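PDB 4AIV: probable nitrite reductase [nad(p)h] small subunit NIRD from Mycobacterium tuberculosis, which probably serves as the small subunit required for activity of the NADH-dependent nitrite reductase, which reduces nitrite to ammonium, and associates with the large subunit NirB. Local coordinates for residues A13-Y16 with D17-I20; A82-L85 with D86-S89. All blocks are in the same frame, centred on the assembly; numbering follows the deposited sequence.

Contact 1 (A13-Y16 with D17-I20); sequences ACAY and DHLI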
loop_
_atom_site.group_PDB
_atom_site.type_symbol
_atom_site.label_atom_id
_atom_site.label_comp_id
_atom_site.label_asym_id
_atom_site.label_seq_id
_atom_site.Cartn_x
_atom_site.Cartn_y
_atom_site.Cartn_z
ATOM N N ALA A 13 1.128 -3.680 11.833
ATOM C CA ALA A 13 2.342 -3.203 11.175
ATOM C C ALA A 13 3.279 -2.492 12.147
ATOM O O ALA A 13 4.415 -2.919 12.364
ATOM C CB ALA A 13 1.998 -2.271 9.982
ATOM N N CYS A 14 2.805 -1.391 12.724
ATOM C CA CYS A 14 3.658 -0.564 13.574
ATOM C C CYS A 14 2.849 0.491 14.286
ATOM O O CYS A 14 1.643 0.609 14.057
ATOM C CB CYS A 14 4.742 0.135 12.740
ATOM S SG CYS A 14 4.151 1.247 11.411
ATOM N N ALA A 15 3.527 1.258 15.141
ATOM C CA ALA A 15 2.933 2.438 15.759
ATOM C C ALA A 15 2.736 3.504 14.686
ATOM O O ALA A 15 3.585 3.681 13.807
ATOM C CB ALA A 15 3.821 2.971 16.884
ATOM N N TYR A 16 1.602 4.199 14.756
ATOM C CA TYR A 16 1.272 5.240 13.792
ATOM C C TYR A 16 2.367 6.289 13.690
ATOM O O TYR A 16 2.759 6.687 12.587
ATOM C CB TYR A 16 -0.040 5.916 14.182
ATOM C CG TYR A 16 -0.534 6.937 13.175
ATOM C CD1 TYR A 16 -1.052 6.536 11.948
ATOM C CD2 TYR A 16 -0.492 8.300 13.457
ATOM C CE1 TYR A 16 -1.522 7.466 11.020
ATOM C CE2 TYR A 16 -0.954 9.236 12.534
ATOM C CZ TYR A 16 -1.470 8.811 11.320
ATOM O OH TYR A 16 -1.935 9.729 10.398
ATOM N N ASP A 17 2.868 6.731 14.840
ATOM C CA ASP A 17 3.875 7.791 14.869
ATOM C C ASP A 17 5.279 7.327 14.455
ATOM O O ASP A 17 6.236 8.103 14.502
ATOM C CB ASP A 17 3.907 8.496 16.241
ATOM C CG ASP A 17 4.265 7.563 17.385
ATOM O OD1 ASP A 17 4.882 6.500 17.145
ATOM O OD2 ASP A 17 3.937 7.906 18.544
ATOM N N HIS A 18 5.408 6.064 14.061
ATOM C CA HIS A 18 6.699 5.558 13.589
ATOM C C HIS A 18 6.774 5.561 12.061
ATOM O O HIS A 18 7.840 5.384 11.481
ATOM C CB HIS A 18 6.989 4.167 14.171
ATOM C CG HIS A 18 7.405 4.210 15.609
ATOM N ND1 HIS A 18 7.684 3.067 16.343
ATOM C CD2 HIS A 18 7.602 5.246 16.452
ATOM C CE1 HIS A 18 8.029 3.409 17.569
ATOM N NE2 HIS A 18 7.987 4.735 17.663
ATOM N N LEU A 19 5.633 5.787 11.415
ATOM C CA LEU A 19 5.576 5.865 9.955
ATOM C C LEU A 19 5.598 7.321 9.496
ATOM O O LEU A 19 4.699 8.097 9.834
ATOM C CB LEU A 19 4.303 5.176 9.450
ATOM C CG LEU A 19 4.242 4.781 7.978
ATOM C CD1 LEU A 19 5.488 3.968 7.599
ATOM C CD2 LEU A 19 2.968 3.970 7.702
ATOM N N ILE A 20 6.623 7.685 8.731
ATOM C CA ILE A 20 6.763 9.038 8.192
ATOM C C ILE A 20 5.939 9.144 6.924
ATOM O O ILE A 20 6.023 8.257 6.072
ATOM C CB ILE A 20 8.228 9.310 7.812
ATOM C CG1 ILE A 20 9.125 9.195 9.044
ATOM C CG2 ILE A 20 8.384 10.685 7.140
ATOM C CD1 ILE A 20 10.601 9.047 8.701
HETATM O O HOH W 1 6.564 0.502 15.561
#
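Ala-15 and His-18 meet twice, once through the backbone and once through their side chains. The amide N of His-18 donates to O of Ala-15 at 3.0 Å, and N of Leu-19 follows by donating to O of Tyr-16 at 3.2 Å. Both bonds span three residues, and each donor stands well above the carbonyl plane, consistent with the tight winding of a 3-10 turn.

The well-packed side of this turn is carried by Leu-19. Its side chain, with CG anti to the backbone N (chi1 -162°), packs on Leu-37 and Ile-111, and its CB lies 4.4 Å from SG of Cys-14. A leucine suits this buried place, lined by apolar side chains of neighbouring strands (Val-25, Leu-37 and Ile-111), because it needs no polar partner. The side chain of Tyr-16 leaves the backbone away from 17-20 and touches Ile-111, with its OH hydrogen-bonded to O of Gly-43; the hydroxyl lets an aromatic side chain end at a backbone carbonyl.

The turn ends strand 7-15, an edge strand of the six-stranded antiparallel sheet in this Rieske-like domain. Just before the turn, Ala-13 and Cys-14 both face Ile-111, a classic beta bulge.

Toward solvent the contact is much looser. CB of Ala-15 sits over one face of the His-18 imidazole, offset toward the rim and 4.1 Å from the ring centroid, a CH-pi contact that a small methyl can make without pushing the ring off. A water joins the two residues beside it, accepting from N of Ala-15 at 3.2 Å and hydrogen-bonded to ND1 of His-18 at 2.9 Å. The carboxylate of Asp-17, an exposed residue, merely brushes the alanine methyl, its OD1 lying 3.7 Å from CB of Ala-15.

Contact 2 (A82-L85 with D86-S89); sequences AFAL and DDGS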
loop_
_atom_site.group_PDB
_atom_site.type_symbol
_atom_site.label_atom_id
_atom_site.label_comp_id
_atom_site.label_asym_id
_atom_site.label_seq_id
_atom_site.Cartn_x
_atom_site.Cartn_y
_atom_site.Cartn_z
ATOM N N ALA A 82 2.265 4.744 -12.414
ATOM C CA ALA A 82 1.439 5.174 -11.281
ATOM C C ALA A 82 0.349 4.165 -10.924
ATOM O O ALA A 82 -0.387 3.688 -11.803
ATOM C CB ALA A 82 0.806 6.548 -11.566
ATOM N N PHE A 83 0.255 3.847 -9.633
ATOM C CA PHE A 83 -0.794 2.981 -9.102
ATOM C C PHE A 83 -1.611 3.737 -8.048
ATOM O O PHE A 83 -1.055 4.259 -7.082
ATOM C CB PHE A 83 -0.197 1.704 -8.489
ATOM C CG PHE A 83 0.494 0.814 -9.496
ATOM C CD1 PHE A 83 1.812 1.051 -9.857
ATOM C CD2 PHE A 83 -0.178 -0.254 -10.089
ATOM C CE1 PHE A 83 2.458 0.242 -10.787
ATOM C CE2 PHE A 83 0.463 -1.068 -11.019
ATOM C CZ PHE A 83 1.787 -0.817 -11.367
ATOM N N ALA A 84 -2.927 3.785 -8.244
ATOM C CA ALA A 84 -3.835 4.426 -7.289
ATOM C C ALA A 84 -3.808 3.703 -5.940
ATOM O O ALA A 84 -3.924 2.476 -5.884
ATOM C CB ALA A 84 -5.247 4.447 -7.849
ATOM N N LEU A 85 -3.655 4.453 -4.846
ATOM C CA LEU A 85 -3.547 3.817 -3.526
ATOM C C LEU A 85 -4.906 3.328 -3.018
ATOM O O LEU A 85 -4.980 2.434 -2.162
ATOM C CB LEU A 85 -2.859 4.755 -2.515
ATOM C CG LEU A 85 -1.355 4.997 -2.751
ATOM C CD1 LEU A 85 -0.796 6.098 -1.825
ATOM C CD2 LEU A 85 -0.571 3.705 -2.565
ATOM N N ASP A 86 -5.986 3.888 -3.564
ATOM C CA ASP A 86 -7.321 3.530 -3.094
ATOM C C ASP A 86 -7.813 2.171 -3.603
ATOM O O ASP A 86 -8.454 1.430 -2.863
ATOM C CB ASP A 86 -8.357 4.654 -3.342
ATOM C CG ASP A 86 -8.572 4.970 -4.828
ATOM O OD1 ASP A 86 -7.957 4.322 -5.700
ATOM O OD2 ASP A 86 -9.383 5.872 -5.119
ATOM N N ASP A 87 -7.488 1.823 -4.846
ATOM C CA ASP A 87 -7.953 0.550 -5.396
ATOM C C ASP A 87 -6.865 -0.267 -6.105
ATOM O O ASP A 87 -7.159 -1.287 -6.725
ATOM C CB ASP A 87 -9.153 0.767 -6.321
ATOM C CG ASP A 87 -8.817 1.611 -7.540
ATOM O OD1 ASP A 87 -7.623 1.910 -7.788
ATOM O OD2 ASP A 87 -9.765 1.982 -8.263
ATOM N N GLY A 88 -5.621 0.196 -6.034
ATOM C CA GLY A 88 -4.510 -0.527 -6.632
ATOM C C GLY A 88 -4.436 -0.500 -8.153
ATOM O O GLY A 88 -3.521 -1.088 -8.734
ATOM N N SER A 89 -5.378 0.176 -8.809
ATOM C CA SER A 89 -5.367 0.222 -10.274
ATOM C C SER A 89 -4.164 0.985 -10.819
ATOM O O SER A 89 -3.778 2.038 -10.295
ATOM C CB SER A 89 -6.668 0.814 -10.837
ATOM O OG SER A 89 -6.866 2.149 -10.403
#
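Between Ala-84 and Ser-89 the chain turns back on itself, the end-to-end directions of 82-85 and 86-89 lying 143° apart. N of Ala-84 donates to O of Ser-89 at 2.8 Å, closing the base of the reversal. The other end of the same alanine, its O, receives a weak bond from N of Gly-88, four residues on, which makes an alpha-turn. Gly-88 takes a positive phi of 72°, a conformation that costs a residue without CB little. The carbonyl O of Ser-89 also lies 3.3 Å from CA of Phe-83, a CA-H...O contact beside the main bond.

The ring of Phe-83 has O of Gly-88 at its edge, 3.7 Å from CD2, where the partly positive ring hydrogens are. Elsewhere it packs on Pro-53, Phe-54 and Met-60, so a large apolar ring fits here. Ala-84 points its methyl into the turn, and so short a side chain suits a place where OD1 of Asp-86 and OD1 of Asp-87 each lie 3.5 Å from its CB.

Asp-87 forms an Asx turn. With its CG between the backbone N and the carbonyl carbon (chi1 63°), OD1 accepts from N of Ser-89 at 3.0 Å and from OG of Ser-89 at 2.7 Å. Both donors approach from one face of the carboxylate plane, the hydroxyl on the syn side.

The turn follows strand 82-84, an outer strand of the small three-stranded sheet of the Rieske-like domain. NH2 of Arg-71, on the neighbouring strand, makes salt bridges to OD1 of Asp-86 and OD2 of Asp-87. One guanidinium thus ties two adjacent acids together, and its charge would probably help keep both ionised despite their closeness.

Overall arrangement
Both contacts turn the chain just after a strand, but they serve different sheets of the Rieske-like domain. Contact 1 lies at the surface, at the end of an edge strand of the six-stranded sheet, whereas contact 2 is largely buried and continues an edge strand of the three-stranded sheet. They occupy opposite sides of the chain's centre, their own centres about 21 Å apart, and do not touch. Contact 1 relies on successive 3-10 bonds, a buried leucine and a water bridge. Contact 2 is instead closed by a backbone bond across the reversal and an Asx turn, with acidic side chains paired to an arginine of the neighbouring strand.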